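1-pyrroline-5-carboxylate dehydrogenase (Thermus thermophilus, PDB 1UZB) probably oxidises L-glutamate gamma-semialdehyde, the hydrolysed, open-chain form of 1-pyrroline-5-carboxylate, to glutamate with NAD+, as an aldehyde dehydrogenase family member of proline breakdown. Local coordinates at residues E12-E17 with N127-S132; E25-V30 with T119-V124. All blocks are in the same frame, centred on the assembly; numbering follows the deposited sequence. Where two conformers were deposited one is given.

Contact 1 (E12-E17 with N127-S132); sequences ETFQTE and NWVEAS
F14 and W128 meet in a T-shaped stack: the edge of the indole, led by W128 CE3, points at one face of the phenyl ring, with the two planes turned 76° against each other. The approach is off-centre, W128 CE3 lying nearest F14 CG at 3.7 Å, toward the rim of the ring. Farther round, F14 CE1 lies 3.5 Å from W128 O, on the first turn of the helix. With F14 CG anti to its own carbonyl carbon (chi1 -55°), the ring is carried across to this helix. Its other face is taken by E12, whose CG sits over the centre of the ring, which is thus sandwiched between an aliphatic chain and an indole edge. E12 can do this because its chain bends at chi2 and folds back on the loop: E12 OE2 accepts F14 N at 2.7 Å through its anti lone pair, with T13 N a weak second donor. In the conformer given, the one hydrogen bond between the segments runs from E12 N to S132 OG (3.0 Å), bent to 137° at the hydrogen; S132 OG is also bonded to E117. E12 O, near V129 CG1 in its given conformer, is buried with no polar partner in the model. Ahead of the helix, N127 is the N-cap, its OD1 accepting E130 N at 3.0 Å. The loop thus lies against the start of helix 128-149, with M23 of helix 17-32 beside both rings and R114 and E117 of helix 113-124 touching F14, while W128 NE1 reaches E355 O.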
ATOM      1  N   GLU A  12     -19.057  22.525 -21.561  1.00 10.28           N
ATOM      2  CA  GLU A  12     -20.201  22.579 -22.461  1.00 10.77           C
ATOM      3  C   GLU A  12     -19.826  23.103 -23.845  1.00 11.61           C
ATOM      4  O   GLU A  12     -19.123  24.105 -23.971  1.00 12.13           O
ATOM      5  CB  GLU A  12     -21.296  23.454 -21.845  1.00 11.14           C
ATOM      6  CG  GLU A  12     -22.562  23.556 -22.677  1.00 11.07           C
ATOM      7  CD  GLU A  12     -23.184  22.204 -22.971  1.00 11.41           C
ATOM      8  OE1 GLU A  12     -23.562  21.493 -22.013  1.00 14.37           O
ATOM      9  OE2 GLU A  12     -23.295  21.853 -24.163  1.00 13.37           O
ATOM     10  N   THR A  13     -20.308  22.416 -24.879  1.00 13.55           N
ATOM     11  CA  THR A  13     -20.042  22.792 -26.264  1.00 15.42           C
ATOM     12  C   THR A  13     -21.256  23.481 -26.892  1.00 14.71           C
ATOM     13  O   THR A  13     -21.155  24.091 -27.958  1.00 15.60           O
ATOM     14  CB  THR A  13     -19.694  21.555 -27.109  1.00 16.33           C
ATOM     15  OG1 THR A  13     -20.790  20.634 -27.069  1.00 18.51           O
ATOM     16  CG2 THR A  13     -18.443  20.874 -26.569  1.00 19.33           C
ATOM     17  N   PHE A  14     -22.401  23.370 -26.226  1.00 14.33           N
ATOM     18  CA  PHE A  14     -23.648  23.977 -26.689  1.00 15.24           C
ATOM     19  C   PHE A  14     -24.093  23.465 -28.055  1.00 17.12           C
ATOM     20  O   PHE A  14     -24.530  24.237 -28.908  1.00 18.09           O
ATOM     21  CB  PHE A  14     -23.514  25.503 -26.732  1.00 13.46           C
ATOM     22  CG  PHE A  14     -23.073  26.103 -25.431  1.00 11.05           C
ATOM     23  CD1 PHE A  14     -21.726  26.361 -25.188  1.00 11.03           C
ATOM     24  CD2 PHE A  14     -23.998  26.371 -24.429  1.00 10.76           C
ATOM     25  CE1 PHE A  14     -21.309  26.877 -23.961  1.00 10.59           C
ATOM     26  CE2 PHE A  14     -23.592  26.884 -23.201  1.00 11.36           C
ATOM     27  CZ  PHE A  14     -22.245  27.137 -22.966  1.00 10.95           C
ATOM     28  N   GLN A  15     -23.989  22.155 -28.251  1.00 18.59           N
ATOM     29  CA  GLN A  15     -24.386  21.544 -29.512  1.00 20.85           C
ATOM     30  C   GLN A  15     -25.830  21.050 -29.459  1.00 20.34           C
ATOM     31  O   GLN A  15     -26.482  20.909 -30.491  1.00 22.59           O
ATOM     32  CB  GLN A  15     -23.447  20.386 -29.855  1.00 22.56           C
ATOM     33  CG  GLN A  15     -21.991  20.802 -30.010  1.00 26.67           C
ATOM     34  CD  GLN A  15     -21.791  21.853 -31.085  1.00 28.14           C
ATOM     35  OE1 GLN A  15     -22.031  21.604 -32.266  1.00 30.58           O
ATOM     36  NE2 GLN A  15     -21.350  23.038 -30.678  1.00 29.41           N
ATOM     37  N   THR A  16     -26.325  20.790 -28.252  1.00 18.69           N
ATOM     38  CA  THR A  16     -27.698  20.324 -28.078  1.00 17.81           C
ATOM     39  C   THR A  16     -28.630  21.515 -27.884  1.00 18.10           C
ATOM     40  O   THR A  16     -28.204  22.586 -27.445  1.00 16.99           O
ATOM     41  CB  THR A  16     -27.833  19.395 -26.856  1.00 18.30           C
ATOM     42  OG1 THR A  16     -27.508  20.118 -25.661  1.00 17.87           O
ATOM     43  CG2 THR A  16     -26.901  18.200 -26.990  1.00 18.34           C
ATOM     44  N   GLU A  17     -29.904  21.326 -28.212  1.00 18.00           N
ATOM     45  CA  GLU A  17     -30.887  22.393 -28.076  1.00 18.03           C
ATOM     46  C   GLU A  17     -31.073  22.784 -26.615  1.00 17.83           C
ATOM     47  O   GLU A  17     -31.253  23.960 -26.298  1.00 16.84           O
ATOM     48  CB  GLU A  17     -32.229  21.957 -28.673  1.00 19.44           C
ATOM     49  CG  GLU A  17     -33.313  23.028 -28.645  1.00 21.06           C
ATOM     50  CD  GLU A  17     -32.872  24.330 -29.288  1.00 21.74           C
ATOM     51  OE1 GLU A  17     -32.173  24.274 -30.322  1.00 21.43           O
ATOM     52  OE2 GLU A  17     -33.233  25.408 -28.766  1.00 22.35           O
ATOM     53  N   ASN A 127     -16.257  34.036 -25.721  1.00  4.08           N
ATOM     54  CA  ASN A 127     -17.356  33.445 -26.462  1.00  5.39           C
ATOM     55  C   ASN A 127     -17.917  32.351 -25.544  1.00  5.95           C
ATOM     56  O   ASN A 127     -17.417  32.147 -24.434  1.00  5.98           O
ATOM     57  CB  ASN A 127     -16.923  32.909 -27.847  1.00  5.44           C
ATOM     58  CG  ASN A 127     -15.946  31.750 -27.782  1.00  4.73           C
ATOM     59  OD1 ASN A 127     -15.775  31.110 -26.751  1.00  7.13           O
ATOM     60  ND2 ASN A 127     -15.312  31.463 -28.915  1.00  7.79           N
ATOM     61  N   TRP A 128     -18.955  31.655 -25.989  1.00  6.34           N
ATOM     62  CA  TRP A 128     -19.607  30.652 -25.151  1.00  7.02           C
ATOM     63  C   TRP A 128     -18.744  29.524 -24.592  1.00  5.83           C
ATOM     64  O   TRP A 128     -18.808  29.233 -23.397  1.00  5.76           O
ATOM     65  CB  TRP A 128     -20.796  30.058 -25.901  1.00  7.65           C
ATOM     66  CG  TRP A 128     -21.900  31.036 -26.220  1.00  7.97           C
ATOM     67  CD1 TRP A 128     -21.813  32.404 -26.284  1.00  8.63           C
ATOM     68  CD2 TRP A 128     -23.239  30.705 -26.588  1.00  8.80           C
ATOM     69  NE1 TRP A 128     -23.020  32.939 -26.674  1.00  8.41           N
ATOM     70  CE2 TRP A 128     -23.913  31.916 -26.868  1.00  7.71           C
ATOM     71  CE3 TRP A 128     -23.937  29.495 -26.715  1.00  9.82           C
ATOM     72  CZ2 TRP A 128     -25.254  31.952 -27.266  1.00  9.87           C
ATOM     73  CZ3 TRP A 128     -25.272  29.532 -27.111  1.00 12.14           C
ATOM     74  CH2 TRP A 128     -25.913  30.754 -27.381  1.00 10.39           C
ATOM     75  N   VAL A 129     -17.950  28.876 -25.439  1.00  6.85           N
ATOM     76  CA  VAL A 129     -17.129  27.771 -24.952  1.00  7.47           C
ATOM     77  C   VAL A 129     -15.965  28.229 -24.076  1.00  6.11           C
ATOM     78  O   VAL A 129     -15.593  27.535 -23.128  1.00  6.72           O
ATOM     79  CB  VAL A 129     -16.624  26.886 -26.118  1.00  8.57           C
ATOM     80  CG1 VAL A 129     -17.811  26.330 -26.892  0.50 11.55           C
ATOM     81  CG2 VAL A 129     -15.703  27.684 -27.022  0.50 10.15           C
ATOM     82  N   GLU A 130     -15.381  29.386 -24.381  1.00  5.95           N
ATOM     83  CA  GLU A 130     -14.297  29.893 -23.546  1.00  5.31           C
ATOM     84  C   GLU A 130     -14.877  30.181 -22.158  1.00  5.15           C
ATOM     85  O   GLU A 130     -14.237  29.917 -21.138  1.00  6.03           O
ATOM     86  CB  GLU A 130     -13.707  31.175 -24.145  1.00  5.64           C
ATOM     87  CG  GLU A 130     -12.840  30.972 -25.391  1.00  8.76           C
ATOM     88  CD  GLU A 130     -11.570  30.168 -25.128  1.00  8.69           C
ATOM     89  OE1 GLU A 130     -11.033  30.233 -24.000  1.00  9.94           O
ATOM     90  OE2 GLU A 130     -11.092  29.487 -26.062  1.00 12.59           O
ATOM     91  N   ALA A 131     -16.097  30.712 -22.120  1.00  5.38           N
ATOM     92  CA  ALA A 131     -16.748  31.007 -20.850  1.00  5.28           C
ATOM     93  C   ALA A 131     -17.032  29.715 -20.079  1.00  5.52           C
ATOM     94  O   ALA A 131     -16.789  29.638 -18.876  1.00  6.24           O
ATOM     95  CB  ALA A 131     -18.048  31.775 -21.089  1.00  6.55           C
ATOM     96  N   SER A 132     -17.535  28.697 -20.771  1.00  5.05           N
ATOM     97  CA  SER A 132     -17.839  27.432 -20.111  1.00  5.87           C
ATOM     98  C   SER A 132     -16.574  26.777 -19.555  1.00  5.39           C
ATOM     99  O   SER A 132     -16.587  26.224 -18.455  1.00  6.03           O
ATOM    100  CB  SER A 132     -18.541  26.480 -21.080  1.00  7.85           C
ATOM    101  OG  SER A 132     -18.908  25.276 -20.435  0.50  3.50           O
TER

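Contact 2 (E25-V30 with T119-V124); sequences EALRRV and TLVYEV
Y122 slides its ring in beside L27 and V30, two residues one helical turn apart on helix 25-30, and can be followed outward from its own helix. From CB, the first torsion puts CG anti to the carbonyl carbon (chi1 -72°), sending the ring across to the other helix. Y122 CD1 is then the first ring atom to touch, 3.8 Å from V30 CG1. Next comes Y122 CE1, which has L27 CD2 at 3.6 Å and, near the ring plane, L27 O at 3.4 Å, so a ring edge faces a backbone carbonyl. Y122 CZ is about equally far from the same two atoms. At the tip, Y122 OH passes L27 O at 3.8 Å, with L27 CB slightly farther off, and finds its hydrogen-bond partner beyond the two helices, in E355. Cutting the side chain back to an alanine here is likely to open a gap beside L27 and V30 and to leave E355 without the hydroxyl it bonds. L27 CD2 also meets V121 CB at 4.0 Å, the two side chains crossing at about a right angle. V30 splits its branches: while CG1 serves the tyrosine, V30 CG2 lies against T119 OG1 at 3.8 Å, a hydroxyl held by K218 and by E115 O of its own helix. The helix axes approach to 9.8 Å and cross at -48°, and every residue that touches is buried. Around this apolar seam, A118 of helix 113-124 touches both L27 and V30, K218 of helix 213-226 packs on V30, and F34, just past helix 17-32, sets its ring edge-to-face with Y122.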
ATOM      1  N   GLU A  25     -31.209  31.745 -22.184  1.00  9.53           N
ATOM      2  CA  GLU A  25     -31.963  32.296 -21.059  1.00  8.74           C
ATOM      3  C   GLU A  25     -31.014  32.944 -20.053  1.00  8.76           C
ATOM      4  O   GLU A  25     -31.327  33.987 -19.479  1.00  9.22           O
ATOM      5  CB  GLU A  25     -32.786  31.204 -20.365  1.00 10.77           C
ATOM      6  CG  GLU A  25     -33.643  31.697 -19.196  1.00 13.21           C
ATOM      7  CD  GLU A  25     -34.631  32.791 -19.585  1.00 12.28           C
ATOM      8  OE1 GLU A  25     -35.244  32.688 -20.668  1.00 13.19           O
ATOM      9  OE2 GLU A  25     -34.808  33.746 -18.798  1.00 14.16           O
ATOM     10  N   ALA A  26     -29.854  32.325 -19.848  1.00  8.64           N
ATOM     11  CA  ALA A  26     -28.865  32.855 -18.911  1.00  7.85           C
ATOM     12  C   ALA A  26     -28.308  34.186 -19.412  1.00  7.37           C
ATOM     13  O   ALA A  26     -28.153  35.137 -18.641  1.00  7.33           O
ATOM     14  CB  ALA A  26     -27.734  31.849 -18.718  1.00  8.47           C
ATOM     15  N   LEU A  27     -27.997  34.249 -20.704  1.00  7.56           N
ATOM     16  CA  LEU A  27     -27.483  35.473 -21.306  1.00  7.34           C
ATOM     17  C   LEU A  27     -28.525  36.583 -21.200  1.00  7.71           C
ATOM     18  O   LEU A  27     -28.207  37.718 -20.852  1.00  7.95           O
ATOM     19  CB  LEU A  27     -27.122  35.224 -22.773  1.00  7.01           C
ATOM     20  CG  LEU A  27     -25.821  34.448 -22.999  1.00  7.70           C
ATOM     21  CD1 LEU A  27     -25.748  33.953 -24.433  1.00  9.19           C
ATOM     22  CD2 LEU A  27     -24.638  35.348 -22.671  1.00  7.68           C
ATOM     23  N   ARG A  28     -29.780  36.248 -21.479  1.00  7.13           N
ATOM     24  CA  ARG A  28     -30.841  37.238 -21.402  1.00  8.46           C
ATOM     25  C   ARG A  28     -31.010  37.774 -19.981  1.00  7.76           C
ATOM     26  O   ARG A  28     -31.121  38.984 -19.782  1.00 10.19           O
ATOM     27  CB  ARG A  28     -32.149  36.640 -21.930  1.00  8.72           C
ATOM     28  CG  ARG A  28     -32.171  36.533 -23.445  1.00  7.94           C
ATOM     29  CD  ARG A  28     -33.286  35.644 -23.963  1.00  8.31           C
ATOM     30  NE  ARG A  28     -33.336  35.704 -25.419  1.00  8.86           N
ATOM     31  CZ  ARG A  28     -33.738  34.713 -26.206  1.00  9.39           C
ATOM     32  NH1 ARG A  28     -34.137  33.560 -25.687  1.00  9.62           N
ATOM     33  NH2 ARG A  28     -33.727  34.879 -27.520  1.00  9.69           N
ATOM     34  N   ARG A  29     -31.012  36.887 -18.990  1.00  9.03           N
ATOM     35  CA  ARG A  29     -31.163  37.333 -17.610  1.00  9.64           C
ATOM     36  C   ARG A  29     -29.991  38.196 -17.148  1.00  8.84           C
ATOM     37  O   ARG A  29     -30.189  39.193 -16.455  1.00 10.88           O
ATOM     38  CB  ARG A  29     -31.344  36.138 -16.674  1.00 11.30           C
ATOM     39  CG  ARG A  29     -32.647  35.402 -16.909  1.00 13.42           C
ATOM     40  CD  ARG A  29     -32.999  34.514 -15.737  1.00 17.12           C
ATOM     41  NE  ARG A  29     -34.239  33.783 -15.969  1.00 19.29           N
ATOM     42  CZ  ARG A  29     -34.855  33.050 -15.050  1.00 21.09           C
ATOM     43  NH1 ARG A  29     -34.346  32.952 -13.830  1.00 21.99           N
ATOM     44  NH2 ARG A  29     -35.975  32.408 -15.351  1.00 21.85           N
ATOM     45  N   VAL A  30     -28.772  37.821 -17.525  1.00  9.75           N
ATOM     46  CA  VAL A  30     -27.607  38.611 -17.144  1.00  9.92           C
ATOM     47  C   VAL A  30     -27.695  39.997 -17.783  1.00 10.25           C
ATOM     48  O   VAL A  30     -27.457  41.007 -17.124  1.00  9.98           O
ATOM     49  CB  VAL A  30     -26.292  37.922 -17.578  1.00  9.61           C
ATOM     50  CG1 VAL A  30     -25.121  38.889 -17.452  1.00 12.57           C
ATOM     51  CG2 VAL A  30     -26.046  36.696 -16.713  1.00 11.84           C
ATOM     52  N   THR A 119     -22.075  35.831 -17.606  1.00  5.56           N
ATOM     53  CA  THR A 119     -21.473  37.028 -17.037  1.00  5.89           C
ATOM     54  C   THR A 119     -20.081  37.225 -17.639  1.00  6.46           C
ATOM     55  O   THR A 119     -19.664  38.352 -17.891  1.00  7.27           O
ATOM     56  CB  THR A 119     -21.393  36.944 -15.499  1.00  6.09           C
ATOM     57  OG1 THR A 119     -22.704  36.708 -14.971  1.00  8.19           O
ATOM     58  CG2 THR A 119     -20.866  38.250 -14.921  1.00  9.01           C
ATOM     59  N   LEU A 120     -19.369  36.128 -17.882  1.00  6.32           N
ATOM     60  CA  LEU A 120     -18.041  36.204 -18.493  1.00  6.26           C
ATOM     61  C   LEU A 120     -18.149  36.699 -19.933  1.00  5.86           C
ATOM     62  O   LEU A 120     -17.318  37.479 -20.400  1.00  6.37           O
ATOM     63  CB  LEU A 120     -17.368  34.828 -18.490  1.00  6.62           C
ATOM     64  CG  LEU A 120     -16.831  34.333 -17.147  1.00  5.59           C
ATOM     65  CD1 LEU A 120     -16.366  32.895 -17.298  1.00  6.36           C
ATOM     66  CD2 LEU A 120     -15.684  35.221 -16.683  1.00  7.27           C
ATOM     67  N   VAL A 121     -19.167  36.221 -20.641  1.00  5.51           N
ATOM     68  CA  VAL A 121     -19.389  36.629 -22.020  1.00  5.86           C
ATOM     69  C   VAL A 121     -19.513  38.149 -22.097  1.00  6.68           C
ATOM     70  O   VAL A 121     -18.833  38.800 -22.891  1.00  7.20           O
ATOM     71  CB  VAL A 121     -20.682  35.982 -22.583  1.00  5.72           C
ATOM     72  CG1 VAL A 121     -21.038  36.599 -23.928  1.00  6.25           C
ATOM     73  CG2 VAL A 121     -20.488  34.475 -22.729  1.00  5.68           C
ATOM     74  N   TYR A 122     -20.376  38.710 -21.256  1.00  6.62           N
ATOM     75  CA  TYR A 122     -20.603  40.150 -21.249  1.00  6.33           C
ATOM     76  C   TYR A 122     -19.533  41.009 -20.589  1.00  6.59           C
ATOM     77  O   TYR A 122     -19.233  42.093 -21.092  1.00  7.27           O
ATOM     78  CB  TYR A 122     -21.960  40.467 -20.609  1.00  6.96           C
ATOM     79  CG  TYR A 122     -23.136  40.083 -21.473  1.00  6.92           C
ATOM     80  CD1 TYR A 122     -24.068  39.139 -21.043  1.00  7.81           C
ATOM     81  CD2 TYR A 122     -23.307  40.651 -22.737  1.00  7.73           C
ATOM     82  CE1 TYR A 122     -25.140  38.770 -21.852  1.00  9.38           C
ATOM     83  CE2 TYR A 122     -24.372  40.289 -23.551  1.00  8.77           C
ATOM     84  CZ  TYR A 122     -25.283  39.349 -23.101  1.00  9.92           C
ATOM     85  OH  TYR A 122     -26.337  38.987 -23.908  1.00 13.43           O
ATOM     86  N   GLU A 123     -18.948  40.545 -19.486  1.00  5.79           N
ATOM     87  CA  GLU A 123     -17.952  41.363 -18.798  1.00  6.09           C
ATOM     88  C   GLU A 123     -16.533  41.340 -19.362  1.00  5.99           C
ATOM     89  O   GLU A 123     -15.851  42.370 -19.348  1.00  6.00           O
ATOM     90  CB  GLU A 123     -17.892  41.031 -17.303  1.00  6.94           C
ATOM     91  CG  GLU A 123     -17.139  42.107 -16.521  1.00  8.01           C
ATOM     92  CD  GLU A 123     -17.127  41.894 -15.017  1.00  8.79           C
ATOM     93  OE1 GLU A 123     -16.939  42.896 -14.290  1.00  8.91           O
ATOM     94  OE2 GLU A 123     -17.289  40.739 -14.562  1.00 10.07           O
ATOM     95  N   VAL A 124     -16.076  40.182 -19.839  1.00  6.03           N
ATOM     96  CA  VAL A 124     -14.726  40.107 -20.391  1.00  6.42           C
ATOM     97  C   VAL A 124     -14.641  39.655 -21.849  1.00  6.51           C
ATOM     98  O   VAL A 124     -13.552  39.429 -22.372  1.00  6.91           O
ATOM     99  CB  VAL A 124     -13.782  39.235 -19.517  1.00  7.24           C
ATOM    100  CG1 VAL A 124     -13.653  39.849 -18.128  1.00  7.22           C
ATOM    101  CG2 VAL A 124     -14.297  37.813 -19.430  1.00  7.39           C
TER

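In the fold
From the N terminus the chain first runs through the loop 12-17, then helix 17-32, which carries 25-30. After the small sheet that includes strands 36-42 and 64-69, and helices 73-90 and 95-111, it returns in helix 113-124 to close contact 2, then turns into helix 128-149 and closes contact 1. Contact 2 is therefore nested inside the loop closed by contact 1. Their centres lie about 13 Å apart, and they touch: W128 CZ2 comes within 3.5 Å of L27 CD1, and A131 packs on L120 and V121. Together they fasten the N-terminal loop and helix to two consecutive helices of the aldehyde dehydrogenase fold.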